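Succinate dehydrogenase subunit A (Mycolicibacterium smegmatis, PDB 7D6V) binds FAD as the flavoprotein subunit of a respiratory succinate dehydrogenase and probably oxidises succinate to fumarate, passing the electrons to the iron-sulfur subunit. Local coordinates at residues A[212-217]-A[224-229]; A[106-111]-A[128-133]; A[78-83]-A[616-621]. One frame throughout, in Å; residues are numbered along the deposited sequence.

Contact 1: residues A[212-217]-A[224-229]; sequences IGKSFK and EYTGDG. With FAD (flavin-adenine dinucleotide), chain D.
Both the backbone N and the first side-chain carbons of Lys214 meet the carbonyl of Tyr225. Lys214 N donates to Tyr225 O over 2.9 Å; an N-H...O angle of 158° and a C=O...N angle of 160° make this a nearly straight bond. The aliphatic start of the lysine lies against the same carbonyl, with Lys214 CG 3.3 Å from Tyr225 O, before the chain bends at its second and third torsions and leads off. Beside this bond, the CG2 branch of Ile212 is laid on the backbone of Gly227, 3.6 Å from its CA. Tyr225 is the centre of an inverse gamma turn, closed by a weak Thr226 N to Glu224 O bond, within the loop between strand 204-206 and helix 230-236 of the FAD-binding domain. While the tyrosine carbonyl serves the 213-215 3-10 segment, its ring extends to the cofactor: Tyr225 OH donates to FAD O2A on the pyrophosphate, and that oxygen lies at the ring edge, in its plane. Glu224, extended beyond CG, accepts from the adenosine ribose hydroxyl, with OE2 2.8 Å from FAD O2B, and takes a second bond from Ser40 OG. Asp228 OD2 forms a salt bridge with Lys39 NZ and a weak bond, at 3.3 Å, to the adenine amino group FAD N6A.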
# COMPACT_ATOMS: atom_id res chain seq x y z
N ILE A 212 5.62 -8.57 18.70
CA ILE A 212 4.89 -8.53 19.97
C ILE A 212 4.50 -7.11 20.34
O ILE A 212 4.29 -6.80 21.52
CB ILE A 212 5.73 -9.16 21.09
CG1 ILE A 212 7.01 -8.35 21.32
CG2 ILE A 212 6.09 -10.60 20.76
CD1 ILE A 212 7.51 -8.37 22.74
N GLY A 213 4.38 -6.23 19.35
CA GLY A 213 4.32 -4.80 19.64
C GLY A 213 3.02 -4.30 20.24
O GLY A 213 2.99 -3.18 20.75
N LYS A 214 1.96 -5.11 20.22
CA LYS A 214 0.69 -4.66 20.78
C LYS A 214 0.64 -4.76 22.29
O LYS A 214 -0.38 -4.39 22.89
CB LYS A 214 -0.48 -5.45 20.17
CG LYS A 214 -0.74 -5.13 18.72
CD LYS A 214 -0.60 -3.63 18.46
CE LYS A 214 -1.94 -2.94 18.42
NZ LYS A 214 -1.84 -1.59 17.79
N SER A 215 1.69 -5.25 22.94
CA SER A 215 1.76 -5.24 24.39
C SER A 215 2.19 -3.89 24.95
O SER A 215 2.17 -3.72 26.17
CB SER A 215 2.73 -6.32 24.87
OG SER A 215 2.40 -7.58 24.34
N PHE A 216 2.56 -2.94 24.10
CA PHE A 216 3.08 -1.66 24.52
C PHE A 216 2.14 -0.55 24.08
O PHE A 216 1.51 -0.63 23.02
CB PHE A 216 4.48 -1.41 23.94
CG PHE A 216 5.55 -2.24 24.59
CD1 PHE A 216 5.73 -3.56 24.22
CD2 PHE A 216 6.35 -1.71 25.58
CE1 PHE A 216 6.70 -4.33 24.82
CE2 PHE A 216 7.33 -2.48 26.18
CZ PHE A 216 7.50 -3.79 25.80
N LYS A 217 2.05 0.49 24.91
CA LYS A 217 1.11 1.58 24.63
C LYS A 217 1.49 2.33 23.36
O LYS A 217 0.63 2.65 22.54
CB LYS A 217 1.05 2.53 25.82
CG LYS A 217 -0.01 3.60 25.70
CD LYS A 217 -0.05 4.47 26.94
CE LYS A 217 -1.10 5.56 26.82
NZ LYS A 217 -1.25 6.31 28.09
N GLU A 224 -2.06 -7.14 14.32
CA GLU A 224 -1.82 -8.57 14.43
C GLU A 224 -0.60 -8.92 15.26
O GLU A 224 -0.34 -10.11 15.49
CB GLU A 224 -1.67 -9.17 13.03
CG GLU A 224 -0.43 -8.72 12.28
CD GLU A 224 -0.53 -8.94 10.79
OE1 GLU A 224 0.45 -8.65 10.08
OE2 GLU A 224 -1.59 -9.39 10.32
N TYR A 225 0.16 -7.94 15.74
CA TYR A 225 1.39 -8.21 16.49
C TYR A 225 1.07 -8.37 17.98
O TYR A 225 1.48 -7.58 18.83
CB TYR A 225 2.41 -7.10 16.26
CG TYR A 225 3.33 -7.35 15.09
CD1 TYR A 225 2.93 -8.15 14.03
CD2 TYR A 225 4.59 -6.78 15.05
CE1 TYR A 225 3.77 -8.38 12.96
CE2 TYR A 225 5.43 -7.01 13.98
CZ TYR A 225 5.02 -7.80 12.94
OH TYR A 225 5.86 -8.03 11.88
N THR A 226 0.34 -9.44 18.28
CA THR A 226 -0.08 -9.73 19.64
C THR A 226 0.78 -10.78 20.32
O THR A 226 0.37 -11.34 21.34
CB THR A 226 -1.55 -10.18 19.65
OG1 THR A 226 -1.68 -11.40 18.92
CG2 THR A 226 -2.44 -9.12 19.03
N GLY A 227 1.96 -11.06 19.79
CA GLY A 227 2.83 -12.05 20.39
C GLY A 227 2.45 -13.49 20.10
O GLY A 227 3.00 -14.39 20.74
N ASP A 228 1.53 -13.72 19.17
CA ASP A 228 1.23 -15.08 18.75
C ASP A 228 2.45 -15.69 18.09
O ASP A 228 3.30 -14.99 17.52
CB ASP A 228 0.05 -15.09 17.79
CG ASP A 228 -1.23 -14.60 18.43
OD1 ASP A 228 -1.38 -14.76 19.66
OD2 ASP A 228 -2.09 -14.05 17.71
N GLY A 229 2.55 -17.01 18.15
CA GLY A 229 3.74 -17.66 17.65
C GLY A 229 4.75 -17.85 18.76
O GLY A 229 5.14 -18.98 19.05
PA FAD D . 4.76 -10.30 9.14
O1A FAD D . 4.74 -10.37 7.66
O2A FAD D . 4.83 -8.99 9.81
O5B FAD D . 3.43 -11.01 9.66
C5B FAD D . 3.38 -12.34 10.15
C4B FAD D . 2.13 -13.03 9.62
O4B FAD D . 1.66 -13.99 10.57
C3B FAD D . 0.96 -12.10 9.38
O3B FAD D . 0.38 -12.48 8.14
C2B FAD D . -0.01 -12.43 10.48
O2B FAD D . -1.37 -12.21 10.10
C1B FAD D . 0.26 -13.89 10.70
N9A FAD D . -0.17 -14.31 12.05
C8A FAD D . 0.24 -13.80 13.21
N7A FAD D . -0.35 -14.43 14.24
C5A FAD D . -1.17 -15.36 13.73
C6A FAD D . -2.09 -16.38 14.25
N6A FAD D . -2.28 -16.54 15.57
N1A FAD D . -2.75 -17.14 13.37
C2A FAD D . -2.58 -17.01 12.05
N3A FAD D . -1.76 -16.11 11.51
C4A FAD D . -1.04 -15.28 12.28
N1 FAD D . 12.67 -3.87 8.52
C2 FAD D . 13.61 -3.49 7.63
O2 FAD D . 14.54 -4.26 7.39
N3 FAD D . 13.58 -2.32 6.99
C4 FAD D . 12.61 -1.44 7.19
O4 FAD D . 12.61 -0.36 6.59
C4X FAD D . 11.54 -1.76 8.15
N5 FAD D . 10.53 -0.91 8.40
C5X FAD D . 9.57 -1.25 9.27
C6 FAD D . 8.54 -0.36 9.51
C7 FAD D . 7.54 -0.69 10.41
C7M FAD D . 6.42 0.26 10.69
C8 FAD D . 7.59 -1.99 11.12
C8M FAD D . 6.51 -2.35 12.09
C9 FAD D . 8.61 -2.88 10.88
C9A FAD D . 9.61 -2.55 9.98
N10 FAD D . 10.65 -3.45 9.74
C10 FAD D . 11.63 -3.07 8.82
C1' FAD D . 10.70 -4.74 10.41
C2' FAD D . 10.27 -5.83 9.43
O2' FAD D . 9.23 -5.35 8.59
C3' FAD D . 9.72 -7.06 10.15
O3' FAD D . 10.77 -7.65 10.89
C4' FAD D . 9.20 -8.07 9.14
O4' FAD D . 8.14 -7.50 8.39
C5' FAD D . 8.68 -9.33 9.80
O5' FAD D . 8.03 -10.10 8.80
P FAD D . 7.38 -11.53 9.10
O1P FAD D . 7.17 -12.19 7.78
O2P FAD D . 8.17 -12.24 10.13
O3P FAD D . 5.95 -11.19 9.75

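Contact 2: residues A[106-111]-A[128-133]; sequences ALFDRT and RLAHVG
Asp109 and His131 are brought together by opposite choices of first torsion. The aspartate places CG beside its own backbone N (chi1 -73°) and sends the carboxylate across to the other segment, whereas His131 starts away from Asp109 but holds its ring between backbone N and carbonyl carbon (chi1 65°), which swings the imidazole back. The two flat groups consequently meet nearly perpendicular, their planes 78° apart, with Asp109 OD1 3.2 Å from His131 CE1. OD1 is equally near ND1, but the angle there is poor, so no hydrogen bond joins carboxylate and imidazole.

Both hydrogen bonds across the contact have backbone N-H donors. Asp109 N donates to His131 O over 3.0 Å, nearly straight and with the donor in the carbonyl plane. Gly133 N in turn reaches Asp109 OD1 at 3.2 Å, approaching from above the carboxylate plane. On one flank the ring of Phe108 presents its edge to the His131 carbonyl and touches the methyl of Ala130, CD1 to CB 4.2 Å; on the Val132 side, CG2 of the valine rests 3.6 Å from Leu107 O. The contact thus ties the loop after helix 84-102 to the chain leaving strand 129-130, the middle strand of a small antiparallel sheet in the FAD-binding domain.

The iron-sulfur subunit borders this site: Gln140 of that chain donates to Leu107 O and, weakly, to Asp109 OD2. With OD1 bound to a backbone N-H within the flavoprotein and OD2 weakly bonded to a neighbouring-subunit amide, the carboxylate probably favours its ionised form and is placed between this loop and the iron-sulfur subunit.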
# COMPACT_ATOMS: atom_id res chain seq x y z
N ALA A 106 9.46 -8.92 -9.49
CA ALA A 106 9.77 -7.72 -8.71
C ALA A 106 10.51 -6.70 -9.57
O ALA A 106 11.37 -7.05 -10.38
CB ALA A 106 10.60 -8.08 -7.49
N LEU A 107 10.18 -5.43 -9.38
CA LEU A 107 10.80 -4.32 -10.10
C LEU A 107 11.41 -3.36 -9.09
O LEU A 107 10.70 -2.50 -8.54
CB LEU A 107 9.79 -3.62 -11.00
CG LEU A 107 9.28 -4.39 -12.21
CD1 LEU A 107 8.14 -3.63 -12.86
CD2 LEU A 107 10.39 -4.62 -13.21
N PHE A 108 12.71 -3.49 -8.84
CA PHE A 108 13.42 -2.54 -8.01
C PHE A 108 13.84 -1.32 -8.83
O PHE A 108 13.65 -1.26 -10.04
CB PHE A 108 14.65 -3.19 -7.38
CG PHE A 108 14.34 -4.29 -6.42
CD1 PHE A 108 14.12 -4.02 -5.08
CD2 PHE A 108 14.26 -5.61 -6.85
CE1 PHE A 108 13.84 -5.03 -4.19
CE2 PHE A 108 13.98 -6.62 -5.96
CZ PHE A 108 13.77 -6.34 -4.63
N ASP A 109 14.42 -0.34 -8.14
CA ASP A 109 15.08 0.75 -8.84
C ASP A 109 16.35 0.24 -9.50
O ASP A 109 16.97 -0.73 -9.05
CB ASP A 109 15.40 1.89 -7.87
CG ASP A 109 14.17 2.66 -7.46
OD1 ASP A 109 14.18 3.24 -6.36
OD2 ASP A 109 13.20 2.69 -8.23
N ARG A 110 16.75 0.89 -10.59
CA ARG A 110 17.83 0.40 -11.42
C ARG A 110 19.02 1.35 -11.39
O ARG A 110 18.87 2.55 -11.11
CB ARG A 110 17.37 0.21 -12.87
CG ARG A 110 15.98 -0.37 -13.02
CD ARG A 110 15.85 -1.73 -12.37
NE ARG A 110 16.76 -2.72 -12.94
CZ ARG A 110 16.90 -3.95 -12.48
NH1 ARG A 110 16.19 -4.35 -11.44
NH2 ARG A 110 17.74 -4.79 -13.06
N THR A 111 20.20 0.80 -11.66
CA THR A 111 21.40 1.59 -11.85
C THR A 111 21.58 1.92 -13.33
O THR A 111 20.75 1.57 -14.17
CB THR A 111 22.62 0.86 -11.30
OG1 THR A 111 22.91 -0.28 -12.12
CG2 THR A 111 22.37 0.39 -9.88
N ARG A 128 24.14 -1.27 0.29
CA ARG A 128 23.66 -2.65 0.22
C ARG A 128 22.16 -2.79 0.04
O ARG A 128 21.72 -3.87 -0.37
CB ARG A 128 24.04 -3.40 1.51
CG ARG A 128 25.41 -4.01 1.50
CD ARG A 128 25.50 -5.12 2.51
NE ARG A 128 25.99 -4.65 3.80
CZ ARG A 128 27.27 -4.45 4.08
NH1 ARG A 128 28.21 -4.67 3.17
NH2 ARG A 128 27.62 -4.03 5.28
N LEU A 129 21.37 -1.76 0.32
CA LEU A 129 19.93 -1.91 0.48
C LEU A 129 19.25 -1.79 -0.88
O LEU A 129 19.11 -0.69 -1.42
CB LEU A 129 19.39 -0.89 1.48
CG LEU A 129 19.34 -1.35 2.94
CD1 LEU A 129 20.73 -1.52 3.51
CD2 LEU A 129 18.54 -0.37 3.77
N ALA A 130 18.82 -2.92 -1.43
CA ALA A 130 18.00 -2.91 -2.62
C ALA A 130 16.63 -2.31 -2.30
O ALA A 130 15.98 -2.73 -1.34
CB ALA A 130 17.84 -4.32 -3.18
N HIS A 131 16.20 -1.36 -3.11
CA HIS A 131 15.03 -0.55 -2.77
C HIS A 131 14.24 -0.22 -4.02
O HIS A 131 14.73 -0.31 -5.14
CB HIS A 131 15.45 0.74 -2.06
CG HIS A 131 16.23 1.67 -2.94
ND1 HIS A 131 15.67 2.77 -3.55
CD2 HIS A 131 17.52 1.64 -3.34
CE1 HIS A 131 16.58 3.38 -4.28
NE2 HIS A 131 17.72 2.72 -4.16
N VAL A 132 12.98 0.16 -3.80
CA VAL A 132 12.15 0.82 -4.80
C VAL A 132 11.36 1.91 -4.09
O VAL A 132 10.52 1.62 -3.23
CB VAL A 132 11.23 -0.16 -5.56
CG1 VAL A 132 10.23 -0.87 -4.64
CG2 VAL A 132 10.49 0.56 -6.66
N GLY A 133 11.65 3.17 -4.42
CA GLY A 133 11.05 4.28 -3.69
C GLY A 133 11.29 4.14 -2.21
O GLY A 133 12.39 3.80 -1.77

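Contact 3: residues A[78-83]-A[616-621]; sequences GKFLNN and SELEKY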
# COMPACT_ATOMS: atom_id res chain seq x y z
N GLY A 78 24.83 -5.50 17.05
CA GLY A 78 24.35 -6.68 17.74
C GLY A 78 25.33 -7.05 18.83
O GLY A 78 25.05 -7.92 19.66
N LYS A 79 26.48 -6.38 18.82
CA LYS A 79 27.45 -6.42 19.91
C LYS A 79 27.98 -7.83 20.15
O LYS A 79 28.29 -8.20 21.28
CB LYS A 79 26.87 -5.84 21.19
CG LYS A 79 27.03 -4.33 21.31
CD LYS A 79 26.18 -3.59 20.30
CE LYS A 79 26.42 -2.10 20.35
NZ LYS A 79 25.76 -1.41 19.22
N PHE A 80 28.08 -8.61 19.08
CA PHE A 80 28.65 -9.96 19.09
C PHE A 80 27.85 -10.91 19.98
O PHE A 80 28.38 -11.94 20.42
CB PHE A 80 30.12 -9.92 19.50
CG PHE A 80 30.99 -9.19 18.52
CD1 PHE A 80 31.23 -7.84 18.67
CD2 PHE A 80 31.54 -9.84 17.43
CE1 PHE A 80 32.02 -7.16 17.77
CE2 PHE A 80 32.33 -9.17 16.53
CZ PHE A 80 32.57 -7.83 16.70
N LEU A 81 26.59 -10.59 20.24
CA LEU A 81 25.66 -11.51 20.87
C LEU A 81 24.93 -12.35 19.83
O LEU A 81 24.20 -13.27 20.20
CB LEU A 81 24.66 -10.73 21.72
CG LEU A 81 23.70 -11.49 22.64
CD1 LEU A 81 24.46 -12.15 23.78
CD2 LEU A 81 22.63 -10.57 23.17
N ASN A 82 25.14 -12.07 18.55
CA ASN A 82 24.43 -12.73 17.47
C ASN A 82 24.72 -14.22 17.45
O ASN A 82 25.76 -14.68 17.92
CB ASN A 82 24.86 -12.14 16.13
CG ASN A 82 24.71 -10.64 16.07
OD1 ASN A 82 25.64 -9.90 16.36
ND2 ASN A 82 23.55 -10.18 15.64
N ASN A 83 23.79 -14.98 16.88
CA ASN A 83 24.10 -16.33 16.42
C ASN A 83 24.98 -16.21 15.19
O ASN A 83 24.52 -15.79 14.13
CB ASN A 83 22.82 -17.11 16.11
CG ASN A 83 23.04 -18.61 16.10
OD1 ASN A 83 24.09 -19.09 15.68
ND2 ASN A 83 22.05 -19.35 16.57
N SER A 616 42.02 -5.79 18.66
CA SER A 616 41.64 -4.54 19.29
C SER A 616 40.12 -4.40 19.38
O SER A 616 39.59 -3.95 20.40
CB SER A 616 42.25 -3.36 18.53
OG SER A 616 41.83 -3.36 17.18
N GLU A 617 39.41 -4.77 18.32
CA GLU A 617 37.96 -4.66 18.34
C GLU A 617 37.32 -5.77 19.16
O GLU A 617 36.33 -5.54 19.86
CB GLU A 617 37.42 -4.67 16.91
CG GLU A 617 35.91 -4.76 16.83
CD GLU A 617 35.43 -4.88 15.41
OE1 GLU A 617 36.23 -5.24 14.52
OE2 GLU A 617 34.24 -4.61 15.17
N LEU A 618 37.87 -6.99 19.08
CA LEU A 618 37.27 -8.11 19.79
C LEU A 618 37.55 -8.07 21.29
O LEU A 618 36.85 -8.74 22.05
CB LEU A 618 37.78 -9.43 19.20
CG LEU A 618 37.33 -9.74 17.77
CD1 LEU A 618 38.08 -10.94 17.23
CD2 LEU A 618 35.83 -9.96 17.72
N GLU A 619 38.56 -7.32 21.72
CA GLU A 619 38.87 -7.22 23.14
C GLU A 619 37.90 -6.32 23.88
O GLU A 619 37.96 -6.26 25.12
CB GLU A 619 40.30 -6.72 23.32
CG GLU A 619 41.34 -7.82 23.28
CD GLU A 619 42.72 -7.34 23.66
OE1 GLU A 619 42.98 -6.13 23.54
OE2 GLU A 619 43.54 -8.18 24.08
N LYS A 620 37.03 -5.62 23.17
CA LYS A 620 35.99 -4.81 23.79
C LYS A 620 34.70 -5.59 24.03
O LYS A 620 33.79 -5.05 24.66
CB LYS A 620 35.70 -3.59 22.92
CG LYS A 620 36.94 -2.91 22.37
CD LYS A 620 36.59 -1.65 21.61
CE LYS A 620 35.68 -1.96 20.44
NZ LYS A 620 35.73 -0.89 19.41
N TYR A 621 34.61 -6.83 23.55
CA TYR A 621 33.37 -7.59 23.64
C TYR A 621 33.59 -8.98 24.21
O TYR A 621 32.67 -9.58 24.77
CB TYR A 621 32.72 -7.69 22.26
CG TYR A 621 32.34 -6.37 21.65
CD1 TYR A 621 31.09 -5.82 21.86
CD2 TYR A 621 33.24 -5.66 20.85
CE1 TYR A 621 30.73 -4.61 21.30
CE2 TYR A 621 32.89 -4.46 20.29
CZ TYR A 621 31.64 -3.94 20.52
OH TYR A 621 31.29 -2.73 19.96
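Phe80 and Tyr621, which lose more surface here than any other residue of the pair of segments, meet ring to ring. Phe80 CD1 sits over one face of the tyrosine, 3.5 Å from Tyr621 CG and offset toward the rim. With centroids 4.8 Å apart and planes inclined at 52°, the pair is neither a parallel stack nor a T-shape. Lys79 comes at the tyrosine from another side: its CG lies at the ring edge, 3.7 Å from Tyr621 CE1, before the chain bends at its second torsion and carries the amino group away. Both Lys79 and Phe80 have positive phi, as the central residues of a type I' beta turn from Gly78 to Leu81; Lys79 is also the C-prime residue of the Schellman motif that ends helix 67-76. This turn presents Phe80 to the C-terminal helix 615-618. There Leu618 CD2 packs 3.8 Å from Phe80 CE2, and the carboxylate of Glu617 stands almost perpendicular to the phenyl ring, with OE2 at its edge, 3.9 Å from CZ. That same oxygen is in a salt bridge with Arg76 of helix 67-76, while Phe613 makes an edge-to-face pair with Phe80.

Overall arrangement
The three contacts are well separated: their centres lie 30 to 31 Å apart, and the nearest atoms of any two are about 12 Å (contacts 2 and 3) to about 17 Å (contacts 1 and 2) from each other. Contacts 1 and 2 follow in series along the chain, 106-133 closing before 212 opens, and both are nested inside the long loop that contact 3 closes between residues 78-83 and 616-621. The four segments of contacts 1 and 2, and 78-83 of contact 3, belong to the FAD-binding domain. Contact 1 binds the adenosine and pyrophosphate part of FAD, contact 2 lies at the iron-sulfur subunit, and contact 3 fastens the C-terminal region back onto the flavin domain, next to helix 67-76.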